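Local coordinates for protein probable zinc protease PqqL (Escherichia coli, PDB 6OFT) that is probably a zinc-dependent endopeptidase of the M16 family, acting in the periplasm and represented here by the first half of the protein, at residues W35-T40 and Y93-Y98; Q195-T200 and A225-E230; Q277-M282 and Q415-K420; V284-Q289 and E353-V358. One frame throughout, in Å; residues are numbered along the deposited sequence.

Interaction 1 of 4, residues W35-T40 and Y93-Y98; sequences WLQIHT and YDETVY
Four backbone hydrogen bonds tie Leu36 and Ile38 to Tyr98 and Thr96 as two antiparallel hydrogen-bonded pairs, with the non-hydrogen-bonded pair Gln37 and Val97 between them; the short strand axes run 165° apart. Where strand 31-38 ends, a side chain takes over: the hydroxyl of Thr96 gives its proton to the carbonyl of Thr40, OG1 to O 2.8 Å, in the carbonyl plane. Among the polar side chains, Gln37 NE2 meets Glu95 OE1 at 2.8 Å, the amide and carboxylate planes 37° apart. Gln37 can reach this far because its chain is stretched, with CG anti to the backbone N (chi1 171°); Ser389 and the carbonyl of Ala386 hold the same amide, and Tyr90 takes the other oxygen of Glu95. Apolar contacts lie on both faces. Val97 CG1 comes obliquely against Trp35 CE3 at 3.8 Å, while on the other face Ile38 CG1 touches the edge of the Tyr98 ring at CE2, also 3.8 Å. Tyr98 lies close to Glu57, the predicted proton acceptor. Helix 378-391 covers the Trp35 side, helix 107-122 packs on Leu36 and Tyr98, and strands 199-205 and 87-91 flank this antiparallel pair in the six-stranded mixed sheet of the first M16-type domain.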
loop_
_atom_site.group_PDB
_atom_site.type_symbol
_atom_site.label_atom_id
_atom_site.label_comp_id
_atom_site.label_asym_id
_atom_site.label_seq_id
_atom_site.Cartn_x
_atom_site.Cartn_y
_atom_site.Cartn_z
ATOM N N TRP A 35 8.013 -10.604 -12.109
ATOM C CA TRP A 35 8.008 -9.180 -11.807
ATOM C C TRP A 35 9.415 -8.682 -11.591
ATOM O O TRP A 35 10.155 -9.265 -10.789
ATOM C CB TRP A 35 7.203 -8.861 -10.518
ATOM C CG TRP A 35 5.703 -8.999 -10.553
ATOM C CD1 TRP A 35 4.942 -9.685 -11.465
ATOM C CD2 TRP A 35 4.796 -8.524 -9.551
ATOM N NE1 TRP A 35 3.609 -9.604 -11.125
ATOM C CE2 TRP A 35 3.491 -8.905 -9.948
ATOM C CE3 TRP A 35 4.960 -7.816 -8.343
ATOM C CZ2 TRP A 35 2.359 -8.630 -9.164
ATOM C CZ3 TRP A 35 3.832 -7.500 -7.591
ATOM C CH2 TRP A 35 2.551 -7.894 -8.008
ATOM N N LEU A 36 9.766 -7.560 -12.246
ATOM C CA LEU A 36 11.040 -6.894 -12.038
ATOM C C LEU A 36 10.742 -5.668 -11.168
ATOM O O LEU A 36 9.988 -4.766 -11.570
ATOM C CB LEU A 36 11.737 -6.496 -13.354
ATOM C CG LEU A 36 13.019 -5.646 -13.181
ATOM C CD1 LEU A 36 14.131 -6.435 -12.407
ATOM C CD2 LEU A 36 13.519 -5.111 -14.538
ATOM N N GLN A 37 11.339 -5.648 -9.975
ATOM C CA GLN A 37 11.129 -4.593 -9.003
ATOM C C GLN A 37 12.347 -3.688 -8.849
ATOM O O GLN A 37 13.399 -4.127 -8.399
ATOM C CB GLN A 37 10.680 -5.214 -7.654
ATOM C CG GLN A 37 10.616 -4.248 -6.462
ATOM C CD GLN A 37 10.382 -5.016 -5.197
ATOM O OE1 GLN A 37 11.201 -5.840 -4.783
ATOM N NE2 GLN A 37 9.250 -4.790 -4.567
ATOM N N ILE A 38 12.181 -2.409 -9.209
ATOM C CA ILE A 38 13.214 -1.386 -9.057
ATOM C C ILE A 38 12.902 -0.755 -7.720
ATOM O O ILE A 38 11.795 -0.258 -7.544
ATOM C CB ILE A 38 13.205 -0.320 -10.209
ATOM C CG1 ILE A 38 13.023 -0.956 -11.633
ATOM C CG2 ILE A 38 14.426 0.605 -10.132
ATOM C CD1 ILE A 38 14.027 -2.005 -12.125
ATOM N N HIS A 39 13.871 -0.727 -6.801
ATOM C CA HIS A 39 13.648 -0.186 -5.454
ATOM C C HIS A 39 13.716 1.342 -5.390
ATOM O O HIS A 39 14.168 1.911 -4.376
ATOM C CB HIS A 39 14.602 -0.843 -4.446
ATOM C CG HIS A 39 14.356 -2.311 -4.262
ATOM N ND1 HIS A 39 13.713 -2.795 -3.141
ATOM C CD2 HIS A 39 14.690 -3.353 -5.058
ATOM C CE1 HIS A 39 13.673 -4.112 -3.285
ATOM N NE2 HIS A 39 14.251 -4.493 -4.426
ATOM N N THR A 40 13.256 2.003 -6.481
ATOM C CA THR A 40 13.238 3.458 -6.621
ATOM C C THR A 40 11.965 3.856 -7.352
ATOM O O THR A 40 11.644 3.278 -8.401
ATOM C CB THR A 40 14.468 3.961 -7.412
ATOM O OG1 THR A 40 15.670 3.582 -6.757
ATOM C CG2 THR A 40 14.450 5.492 -7.644
ATOM N N TYR A 93 5.623 5.905 -5.036
ATOM C CA TYR A 93 6.599 6.726 -4.321
ATOM C C TYR A 93 7.893 5.940 -4.079
ATOM O O TYR A 93 8.978 6.491 -4.172
ATOM C CB TYR A 93 6.023 7.102 -2.944
ATOM C CG TYR A 93 4.821 8.008 -2.999
ATOM C CD1 TYR A 93 4.967 9.378 -3.180
ATOM C CD2 TYR A 93 3.533 7.504 -2.813
ATOM C CE1 TYR A 93 3.861 10.225 -3.210
ATOM C CE2 TYR A 93 2.417 8.341 -2.861
ATOM C CZ TYR A 93 2.589 9.703 -3.043
ATOM O OH TYR A 93 1.512 10.551 -3.051
ATOM N N ASP A 94 7.759 4.651 -3.776
ATOM C CA ASP A 94 8.822 3.749 -3.328
ATOM C C ASP A 94 9.472 2.855 -4.365
ATOM O O ASP A 94 10.567 2.355 -4.117
ATOM C CB ASP A 94 8.265 2.845 -2.213
ATOM C CG ASP A 94 7.459 3.560 -1.161
ATOM O OD1 ASP A 94 8.004 4.485 -0.522
ATOM O OD2 ASP A 94 6.286 3.207 -0.982
ATOM N N GLU A 95 8.776 2.569 -5.474
ATOM C CA GLU A 95 9.287 1.613 -6.451
ATOM C C GLU A 95 8.675 1.757 -7.836
ATOM O O GLU A 95 7.653 2.437 -8.023
ATOM C CB GLU A 95 9.014 0.162 -5.949
ATOM C CG GLU A 95 7.538 -0.120 -5.725
ATOM C CD GLU A 95 7.118 -1.465 -5.168
ATOM O OE1 GLU A 95 7.976 -2.360 -5.007
ATOM O OE2 GLU A 95 5.907 -1.622 -4.900
ATOM N N THR A 96 9.288 1.041 -8.789
ATOM C CA THR A 96 8.826 0.901 -10.164
ATOM C C THR A 96 8.817 -0.600 -10.383
ATOM O O THR A 96 9.824 -1.257 -10.117
ATOM C CB THR A 96 9.743 1.609 -11.166
ATOM O OG1 THR A 96 10.121 2.884 -10.657
ATOM C CG2 THR A 96 9.071 1.786 -12.502
ATOM N N VAL A 97 7.679 -1.156 -10.794
ATOM C CA VAL A 97 7.565 -2.609 -10.971
ATOM C C VAL A 97 7.060 -2.931 -12.374
ATOM O O VAL A 97 6.095 -2.302 -12.836
ATOM C CB VAL A 97 6.695 -3.280 -9.851
ATOM C CG1 VAL A 97 6.591 -4.795 -10.043
ATOM C CG2 VAL A 97 7.253 -2.987 -8.456
ATOM N N TYR A 98 7.690 -3.944 -13.021
ATOM C CA TYR A 98 7.378 -4.429 -14.371
ATOM C C TYR A 98 6.858 -5.843 -14.252
ATOM O O TYR A 98 7.519 -6.697 -13.653
ATOM C CB TYR A 98 8.621 -4.324 -15.271
ATOM C CG TYR A 98 9.123 -2.901 -15.369
ATOM C CD1 TYR A 98 8.628 -2.036 -16.336
ATOM C CD2 TYR A 98 10.055 -2.401 -14.455
ATOM C CE1 TYR A 98 9.048 -0.713 -16.401
ATOM C CE2 TYR A 98 10.477 -1.079 -14.505
ATOM C CZ TYR A 98 9.981 -0.242 -15.491
ATOM O OH TYR A 98 10.423 1.046 -15.602
#

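Interaction 2 of 4, residues Q195-T200 and A225-E230; sequences QPNNMT and ANKAAE
The amides of Gln195 and Asn226 stand almost perpendicular, their planes 84° apart, and the carbonyl end of Gln195 rests on the CB of Asn226, OE1 to CB 3.2 Å. The other end of that amide, NE2, is bonded to the carbonyl of Gln191. The amide of Asn197 does more of the work. Its OD1 accepts the backbone N-H of Ala228 at 2.8 Å in a nearly straight bond (171°), the donor tilted somewhat from the carbonyl plane. Its ND2 donates to a water, 2.8 Å away, that in turn donates to Ala228 O. Lys227 crosses the amide at about a right angle, its CD 3.8 Å from Asn197 ND2. With CG placed between the backbone N and the carbonyl carbon (chi1 74°), Asn197 engages the N-H of Ala228 directly and its carbonyl through the water. A leucine in its place would probably leave the Ala228 N-H without this acceptor and the bridging water without a donor. Beside this bond, Ala228 CB packs on Asn198 CB at 3.6 Å and on Gln195 CB at 3.8 Å. The motif is a 3-10 turn leading from helix 183-193 into strand 199-205, with an extended loop clasped against it by an asparagine side chain.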
loop_
_atom_site.group_PDB
_atom_site.type_symbol
_atom_site.label_atom_id
_atom_site.label_comp_id
_atom_site.label_asym_id
_atom_site.label_seq_id
_atom_site.Cartn_x
_atom_site.Cartn_y
_atom_site.Cartn_z
ATOM N N GLN A 195 20.312 -0.221 -11.931
ATOM C CA GLN A 195 21.554 -0.991 -11.808
ATOM C C GLN A 195 21.233 -2.226 -10.961
ATOM O O GLN A 195 20.288 -2.133 -10.171
ATOM C CB GLN A 195 22.716 -0.137 -11.243
ATOM C CG GLN A 195 23.171 1.034 -12.172
ATOM C CD GLN A 195 23.442 0.685 -13.635
ATOM O OE1 GLN A 195 23.692 -0.458 -13.998
ATOM N NE2 GLN A 195 23.404 1.671 -14.526
ATOM N N PRO A 196 21.916 -3.395 -11.172
ATOM C CA PRO A 196 21.492 -4.645 -10.511
ATOM C C PRO A 196 21.307 -4.650 -9.001
ATOM O O PRO A 196 20.370 -5.289 -8.556
ATOM C CB PRO A 196 22.573 -5.654 -10.930
ATOM C CG PRO A 196 23.003 -5.176 -12.241
ATOM C CD PRO A 196 22.996 -3.669 -12.143
ATOM N N ASN A 197 22.144 -3.944 -8.227
ATOM C CA ASN A 197 22.059 -3.933 -6.760
ATOM C C ASN A 197 20.812 -3.189 -6.210
ATOM O O ASN A 197 20.566 -3.223 -5.002
ATOM C CB ASN A 197 23.362 -3.387 -6.152
ATOM C CG ASN A 197 23.546 -1.894 -6.291
ATOM O OD1 ASN A 197 23.092 -1.264 -7.250
ATOM N ND2 ASN A 197 24.232 -1.296 -5.329
ATOM N N ASN A 198 20.033 -2.533 -7.096
ATOM C CA ASN A 198 18.806 -1.839 -6.741
ATOM C C ASN A 198 17.619 -2.608 -7.357
ATOM O O ASN A 198 16.508 -2.077 -7.431
ATOM C CB ASN A 198 18.866 -0.371 -7.246
ATOM C CG ASN A 198 17.809 0.534 -6.664
ATOM O OD1 ASN A 198 17.467 0.452 -5.481
ATOM N ND2 ASN A 198 17.255 1.408 -7.487
ATOM N N MET A 199 17.851 -3.880 -7.762
ATOM C CA MET A 199 16.815 -4.706 -8.400
ATOM C C MET A 199 16.575 -6.046 -7.737
ATOM O O MET A 199 17.513 -6.703 -7.282
ATOM C CB MET A 199 17.154 -4.983 -9.871
ATOM C CG MET A 199 17.083 -3.787 -10.758
ATOM S SD MET A 199 17.788 -4.246 -12.342
ATOM C CE MET A 199 17.675 -2.697 -13.172
ATOM N N THR A 200 15.297 -6.454 -7.730
ATOM C CA THR A 200 14.839 -7.750 -7.255
ATOM C C THR A 200 13.934 -8.321 -8.337
ATOM O O THR A 200 12.981 -7.655 -8.749
ATOM C CB THR A 200 14.121 -7.648 -5.903
ATOM O OG1 THR A 200 15.016 -7.073 -4.944
ATOM C CG2 THR A 200 13.636 -9.003 -5.410
ATOM N N ALA A 225 28.044 -5.384 -13.284
ATOM C CA ALA A 225 27.976 -5.143 -11.843
ATOM C C ALA A 225 28.055 -3.660 -11.442
ATOM O O ALA A 225 28.763 -3.304 -10.503
ATOM C CB ALA A 225 29.038 -5.967 -11.119
ATOM N N ASN A 226 27.295 -2.799 -12.124
ATOM C CA ASN A 226 27.255 -1.380 -11.778
ATOM C C ASN A 226 26.424 -1.212 -10.498
ATOM O O ASN A 226 25.509 -2.008 -10.227
ATOM C CB ASN A 226 26.676 -0.528 -12.917
ATOM C CG ASN A 226 27.388 -0.631 -14.252
ATOM O OD1 ASN A 226 26.788 -0.973 -15.279
ATOM N ND2 ASN A 226 28.671 -0.308 -14.282
ATOM N N LYS A 227 26.799 -0.212 -9.690
ATOM C CA LYS A 227 26.149 0.124 -8.432
ATOM C C LYS A 227 25.231 1.312 -8.688
ATOM O O LYS A 227 25.655 2.311 -9.292
ATOM C CB LYS A 227 27.197 0.510 -7.362
ATOM C CG LYS A 227 28.310 -0.515 -7.135
ATOM C CD LYS A 227 27.989 -1.502 -6.033
ATOM C CE LYS A 227 29.003 -1.425 -4.918
ATOM N NZ LYS A 227 28.785 -2.483 -3.895
ATOM N N ALA A 228 23.972 1.219 -8.232
ATOM C CA ALA A 228 23.036 2.334 -8.369
ATOM C C ALA A 228 23.398 3.375 -7.304
ATOM O O ALA A 228 24.205 3.083 -6.408
ATOM C CB ALA A 228 21.610 1.852 -8.147
ATOM N N ALA A 229 22.816 4.591 -7.405
ATOM C CA ALA A 229 22.995 5.636 -6.382
ATOM C C ALA A 229 22.253 5.152 -5.128
ATOM O O ALA A 229 21.365 4.302 -5.246
ATOM C CB ALA A 229 22.394 6.950 -6.858
ATOM N N GLU A 230 22.621 5.644 -3.936
ATOM C CA GLU A 230 21.927 5.199 -2.728
ATOM C C GLU A 230 20.562 5.862 -2.601
ATOM O O GLU A 230 20.434 7.060 -2.858
ATOM C CB GLU A 230 22.785 5.372 -1.453
ATOM C CG GLU A 230 23.146 6.805 -1.088
ATOM C CD GLU A 230 23.695 7.011 0.312
ATOM O OE1 GLU A 230 23.268 7.986 0.974
ATOM O OE2 GLU A 230 24.553 6.208 0.747
HETATM O O HOH W 1 24.438 1.295 -4.306
#

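Interaction 3 of 4, residues Q277-M282 and Q415-K420; sequences QAEWSM and QSLAEK
Segments 277-282 of helix 271-296 and 415-420 of helix 414-425 cross nearly at right angles, -81°, with their axes 10.4 Å apart; the backbones come nearest at Glu279 and Leu417. Glu279 reaches from its helix to the other with both carboxylate oxygens. OE2 accepts the hydroxyl of Ser416, OG to OE2 2.7 Å, met on the syn side but 34° out of the carboxylate plane. OE1 faces Lys420 in a salt bridge whose NZ stands 3.5 Å off, and a water donates to both this OE1 and Ser416 O. Nearer the backbone, Leu417 CD2 packs on Glu279 CB at 3.8 Å. The lysine chain, bent at chi2 and chi4, lies across the indole of Trp280: CD sits over one face, 3.6 Å from the centroid of the six-membered ring and 14° off its normal, a CH-pi contact. An alanine instead of Trp280 would probably deprive the methylenes of Lys420 of their flat surface and free the chain to swing away from Glu279. Trp280 NE1 bonds weakly to Glu276. The contact joins helix 414-425, just before strand 430-436, to the long helix 271-296 of the second domain, and Trp280 also touches strand 317-326. A hydroxyl, a water and a more distant ammonium surround the carboxylate of the buried Glu279. Such surroundings are likely to favour its charged form and to balance that charge where the helices cross.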
loop_
_atom_site.group_PDB
_atom_site.type_symbol
_atom_site.label_atom_id
_atom_site.label_comp_id
_atom_site.label_asym_id
_atom_site.label_seq_id
_atom_site.Cartn_x
_atom_site.Cartn_y
_atom_site.Cartn_z
ATOM N N GLN A 277 2.458 -4.165 15.938
ATOM C CA GLN A 277 1.553 -4.099 14.780
ATOM C C GLN A 277 0.238 -4.784 15.110
ATOM O O GLN A 277 -0.816 -4.279 14.727
ATOM C CB GLN A 277 2.202 -4.732 13.525
ATOM C CG GLN A 277 1.422 -4.517 12.198
ATOM C CD GLN A 277 0.261 -5.471 11.927
ATOM O OE1 GLN A 277 0.078 -6.497 12.590
ATOM N NE2 GLN A 277 -0.557 -5.159 10.922
ATOM N N ALA A 278 0.298 -5.946 15.789
ATOM C CA ALA A 278 -0.897 -6.707 16.173
ATOM C C ALA A 278 -1.802 -5.905 17.131
ATOM O O ALA A 278 -3.019 -6.026 17.058
ATOM C CB ALA A 278 -0.501 -8.033 16.807
ATOM N N GLU A 279 -1.210 -5.092 18.012
ATOM C CA GLU A 279 -1.973 -4.253 18.943
ATOM C C GLU A 279 -2.718 -3.128 18.213
ATOM O O GLU A 279 -3.871 -2.885 18.551
ATOM C CB GLU A 279 -1.093 -3.705 20.073
ATOM C CG GLU A 279 -0.711 -4.785 21.077
ATOM C CD GLU A 279 -0.081 -4.305 22.368
ATOM O OE1 GLU A 279 0.605 -3.261 22.350
ATOM O OE2 GLU A 279 -0.254 -4.991 23.400
ATOM N N TRP A 280 -2.090 -2.471 17.202
ATOM C CA TRP A 280 -2.793 -1.426 16.429
ATOM C C TRP A 280 -3.920 -2.038 15.615
ATOM O O TRP A 280 -4.994 -1.455 15.547
ATOM C CB TRP A 280 -1.860 -0.616 15.504
ATOM C CG TRP A 280 -0.869 0.260 16.208
ATOM C CD1 TRP A 280 0.488 0.219 16.081
ATOM C CD2 TRP A 280 -1.153 1.284 17.178
ATOM N NE1 TRP A 280 1.071 1.150 16.911
ATOM C CE2 TRP A 280 0.087 1.813 17.602
ATOM C CE3 TRP A 280 -2.344 1.810 17.732
ATOM C CZ2 TRP A 280 0.177 2.848 18.547
ATOM C CZ3 TRP A 280 -2.256 2.812 18.686
ATOM C CH2 TRP A 280 -1.010 3.333 19.075
ATOM N N SER A 281 -3.673 -3.217 15.018
ATOM C CA SER A 281 -4.615 -3.987 14.207
ATOM C C SER A 281 -5.814 -4.434 15.043
ATOM O O SER A 281 -6.947 -4.393 14.562
ATOM C CB SER A 281 -3.913 -5.204 13.610
ATOM O OG SER A 281 -4.819 -6.023 12.890
ATOM N N MET A 282 -5.562 -4.855 16.295
ATOM C CA MET A 282 -6.619 -5.292 17.198
ATOM C C MET A 282 -7.456 -4.142 17.700
ATOM O O MET A 282 -8.667 -4.303 17.758
ATOM C CB MET A 282 -6.081 -6.145 18.331
ATOM C CG MET A 282 -5.929 -7.575 17.884
ATOM S SD MET A 282 -5.308 -8.618 19.172
ATOM C CE MET A 282 -4.889 -10.022 18.225
ATOM N N GLN A 415 -5.357 -4.626 29.342
ATOM C CA GLN A 415 -4.511 -3.598 29.968
ATOM C C GLN A 415 -3.473 -3.040 29.001
ATOM O O GLN A 415 -3.234 -1.829 29.013
ATOM C CB GLN A 415 -3.828 -4.127 31.249
ATOM C CG GLN A 415 -4.816 -4.405 32.389
ATOM C CD GLN A 415 -5.469 -5.763 32.295
ATOM O OE1 GLN A 415 -5.098 -6.619 31.486
ATOM N NE2 GLN A 415 -6.471 -5.988 33.117
ATOM N N SER A 416 -2.852 -3.902 28.167
ATOM C CA SER A 416 -1.843 -3.432 27.199
ATOM C C SER A 416 -2.493 -2.563 26.111
ATOM O O SER A 416 -1.917 -1.560 25.679
ATOM C CB SER A 416 -1.035 -4.593 26.617
ATOM O OG SER A 416 -1.728 -5.343 25.632
ATOM N N LEU A 417 -3.721 -2.923 25.719
ATOM C CA LEU A 417 -4.495 -2.168 24.739
ATOM C C LEU A 417 -5.031 -0.844 25.314
ATOM O O LEU A 417 -5.148 0.134 24.571
ATOM C CB LEU A 417 -5.639 -3.021 24.173
ATOM C CG LEU A 417 -5.250 -4.220 23.298
ATOM C CD1 LEU A 417 -6.481 -4.867 22.722
ATOM C CD2 LEU A 417 -4.289 -3.826 22.145
ATOM N N ALA A 418 -5.356 -0.807 26.623
ATOM C CA ALA A 418 -5.848 0.406 27.293
ATOM C C ALA A 418 -4.722 1.424 27.323
ATOM O O ALA A 418 -4.971 2.610 27.113
ATOM C CB ALA A 418 -6.327 0.091 28.709
ATOM N N GLU A 419 -3.472 0.951 27.513
ATOM C CA GLU A 419 -2.272 1.783 27.498
ATOM C C GLU A 419 -2.061 2.407 26.120
ATOM O O GLU A 419 -1.844 3.622 26.030
ATOM C CB GLU A 419 -1.040 0.967 27.891
ATOM C CG GLU A 419 0.111 1.833 28.371
ATOM C CD GLU A 419 1.481 1.253 28.096
ATOM O OE1 GLU A 419 1.697 0.054 28.385
ATOM O OE2 GLU A 419 2.344 2.007 27.592
ATOM N N LYS A 420 -2.155 1.579 25.058
ATOM C CA LYS A 420 -1.992 1.986 23.667
ATOM C C LYS A 420 -3.091 2.942 23.215
ATOM O O LYS A 420 -2.805 3.896 22.470
ATOM C CB LYS A 420 -1.931 0.761 22.747
ATOM C CG LYS A 420 -0.522 0.289 22.469
ATOM C CD LYS A 420 -0.215 0.333 20.977
ATOM C CE LYS A 420 0.951 -0.533 20.556
ATOM N NZ LYS A 420 2.188 -0.271 21.347
HETATM O O HOH W 2 0.698 -1.691 24.910
#

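Interaction 4 of 4, residues V284-Q289 and E353-V358; sequences VQLFNQ and EELDDV
Leu286 and Val358 meet where the two helices come closest, CD2 to CG2 3.8 Å, the leucine's other methyl CD1 lying 4.3 Å from Leu355 CD1. Leu286 CD2 also sits 3.5 Å from the carbonyl O of Glu354. Val358 takes much of the contact: its CG2 rests against Gln289 NE2 at 3.5 Å, and its CG1 and CG2 both lie about 4.0 Å from the CD of Gln285, which comes from the opposite direction. Both glutamines are extended, CG anti to the backbone N (chi1 177° in Gln289), which carries both amides out to the methyls of Val358. The Gln289 amide ends 3.2 Å from Asp357, NE2 to OD2, the two flat groups turned 44° against each other. The helix pair, segments 284-289 and 353-358, belongs to the second M16-type domain of this half, in which helices pack on a mixed sheet; the axes cross at 109° and lie 10.5 Å apart. Further out, Arg362 takes the OE1 of Gln285, and Glu354 forms a salt bridge with Arg290 and accepts the backbone N-H of Ser351. Leu417 of helix 414-425 touches both Leu286 and Leu355, while Phe350 borders Leu286 and Phe468 lies against Glu354 and Asp357.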
loop_
_atom_site.group_PDB
_atom_site.type_symbol
_atom_site.label_atom_id
_atom_site.label_comp_id
_atom_site.label_asym_id
_atom_site.label_seq_id
_atom_site.Cartn_x
_atom_site.Cartn_y
_atom_site.Cartn_z
ATOM N N VAL A 284 -8.091 -1.409 16.041
ATOM C CA VAL A 284 -8.848 -1.097 14.822
ATOM C C VAL A 284 -10.014 -2.090 14.700
ATOM O O VAL A 284 -11.169 -1.662 14.582
ATOM C CB VAL A 284 -7.896 -1.076 13.574
ATOM C CG1 VAL A 284 -8.632 -1.345 12.262
ATOM C CG2 VAL A 284 -7.110 0.229 13.496
ATOM N N GLN A 285 -9.723 -3.403 14.797
ATOM C CA GLN A 285 -10.751 -4.437 14.708
ATOM C C GLN A 285 -11.797 -4.340 15.824
ATOM O O GLN A 285 -12.985 -4.492 15.546
ATOM C CB GLN A 285 -10.153 -5.854 14.664
ATOM C CG GLN A 285 -11.238 -6.930 14.438
ATOM C CD GLN A 285 -10.714 -8.298 14.095
ATOM O OE1 GLN A 285 -9.528 -8.483 13.801
ATOM N NE2 GLN A 285 -11.602 -9.289 14.113
ATOM N N LEU A 286 -11.363 -4.092 17.071
ATOM C CA LEU A 286 -12.271 -3.992 18.214
ATOM C C LEU A 286 -13.257 -2.833 18.040
ATOM O O LEU A 286 -14.447 -3.005 18.311
ATOM C CB LEU A 286 -11.483 -3.885 19.521
ATOM C CG LEU A 286 -10.853 -5.183 20.051
ATOM C CD1 LEU A 286 -9.711 -4.874 20.980
ATOM C CD2 LEU A 286 -11.876 -6.053 20.771
ATOM N N PHE A 287 -12.774 -1.682 17.512
ATOM C CA PHE A 287 -13.609 -0.519 17.213
ATOM C C PHE A 287 -14.688 -0.937 16.196
ATOM O O PHE A 287 -15.867 -0.689 16.424
ATOM C CB PHE A 287 -12.754 0.628 16.638
ATOM C CG PHE A 287 -13.552 1.875 16.336
ATOM C CD1 PHE A 287 -14.214 2.022 15.116
ATOM C CD2 PHE A 287 -13.646 2.901 17.268
ATOM C CE1 PHE A 287 -14.944 3.178 14.833
ATOM C CE2 PHE A 287 -14.389 4.053 16.988
ATOM C CZ PHE A 287 -15.028 4.181 15.772
ATOM N N ASN A 288 -14.258 -1.574 15.081
ATOM C CA ASN A 288 -15.106 -2.078 13.992
ATOM C C ASN A 288 -16.163 -3.028 14.510
ATOM O O ASN A 288 -17.331 -2.892 14.150
ATOM C CB ASN A 288 -14.248 -2.766 12.907
ATOM C CG ASN A 288 -13.429 -1.785 12.114
ATOM O OD1 ASN A 288 -13.689 -0.591 12.166
ATOM N ND2 ASN A 288 -12.428 -2.254 11.359
ATOM N N GLN A 289 -15.737 -3.992 15.352
ATOM C CA GLN A 289 -16.573 -5.006 16.001
ATOM C C GLN A 289 -17.677 -4.318 16.809
ATOM O O GLN A 289 -18.849 -4.550 16.524
ATOM C CB GLN A 289 -15.697 -5.941 16.877
ATOM C CG GLN A 289 -16.454 -7.004 17.676
ATOM C CD GLN A 289 -15.539 -8.058 18.264
ATOM O OE1 GLN A 289 -15.183 -8.025 19.448
ATOM N NE2 GLN A 289 -15.154 -9.035 17.450
ATOM N N GLU A 353 -13.848 -10.535 27.157
ATOM C CA GLU A 353 -14.641 -11.326 26.199
ATOM C C GLU A 353 -14.510 -10.780 24.789
ATOM O O GLU A 353 -14.458 -11.568 23.846
ATOM C CB GLU A 353 -16.137 -11.408 26.569
ATOM C CG GLU A 353 -16.446 -11.712 28.026
ATOM C CD GLU A 353 -16.491 -10.468 28.890
ATOM O OE1 GLU A 353 -17.440 -9.667 28.727
ATOM O OE2 GLU A 353 -15.564 -10.281 29.711
ATOM N N GLU A 354 -14.490 -9.435 24.640
ATOM C CA GLU A 354 -14.367 -8.753 23.355
ATOM C C GLU A 354 -13.009 -9.060 22.702
ATOM O O GLU A 354 -12.953 -9.329 21.499
ATOM C CB GLU A 354 -14.501 -7.245 23.548
ATOM C CG GLU A 354 -15.911 -6.686 23.498
ATOM C CD GLU A 354 -15.898 -5.174 23.589
ATOM O OE1 GLU A 354 -16.376 -4.509 22.643
ATOM O OE2 GLU A 354 -15.375 -4.652 24.599
ATOM N N LEU A 355 -11.918 -9.010 23.504
ATOM C CA LEU A 355 -10.553 -9.312 23.050
ATOM C C LEU A 355 -10.409 -10.811 22.739
ATOM O O LEU A 355 -9.833 -11.157 21.705
ATOM C CB LEU A 355 -9.493 -8.839 24.077
ATOM C CG LEU A 355 -8.003 -9.068 23.689
ATOM C CD1 LEU A 355 -7.649 -8.419 22.318
ATOM C CD2 LEU A 355 -7.072 -8.564 24.782
ATOM N N ASP A 356 -10.960 -11.686 23.610
ATOM C CA ASP A 356 -10.964 -13.143 23.422
ATOM C C ASP A 356 -11.687 -13.547 22.139
ATOM O O ASP A 356 -11.243 -14.477 21.474
ATOM C CB ASP A 356 -11.581 -13.882 24.628
ATOM C CG ASP A 356 -10.688 -14.033 25.847
ATOM O OD1 ASP A 356 -9.448 -13.899 25.703
ATOM O OD2 ASP A 356 -11.226 -14.291 26.945
ATOM N N ASP A 357 -12.776 -12.843 21.776
ATOM C CA ASP A 357 -13.482 -13.121 20.521
ATOM C C ASP A 357 -12.671 -12.671 19.289
ATOM O O ASP A 357 -12.681 -13.371 18.290
ATOM C CB ASP A 357 -14.879 -12.500 20.505
ATOM C CG ASP A 357 -15.687 -12.872 19.271
ATOM O OD1 ASP A 357 -16.010 -14.076 19.107
ATOM O OD2 ASP A 357 -15.989 -11.968 18.469
ATOM N N VAL A 358 -11.979 -11.527 19.354
ATOM C CA VAL A 358 -11.142 -11.044 18.240
ATOM C C VAL A 358 -10.007 -12.055 17.965
ATOM O O VAL A 358 -9.857 -12.496 16.829
ATOM C CB VAL A 358 -10.672 -9.577 18.436
ATOM C CG1 VAL A 358 -9.351 -9.285 17.708
ATOM C CG2 VAL A 358 -11.751 -8.616 17.963
#

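How the interactions relate
The four contacts form two groups, one in each M16-type domain of this half. Interactions 1 and 2 have centres 12 Å apart and share one six-stranded sheet, where strands 31-38 and 199-205 are neighbours; His39 to Thr200 and Thr40 to Asn198 are probable hydrogen bonds between them. Interactions 3 and 4, 11 Å apart, both use helix 271-296, and Leu417 of interaction 3 packs on Leu286 and Leu355 of interaction 4. Along the chain 1 closes before 2, and 2 before 3, whose long loop encloses 4. Interactions 1 and 3 have centres about 33 Å apart, on opposite sides of the chain's centre, and the two groups do not touch; only interaction 1 lies near the predicted zinc site.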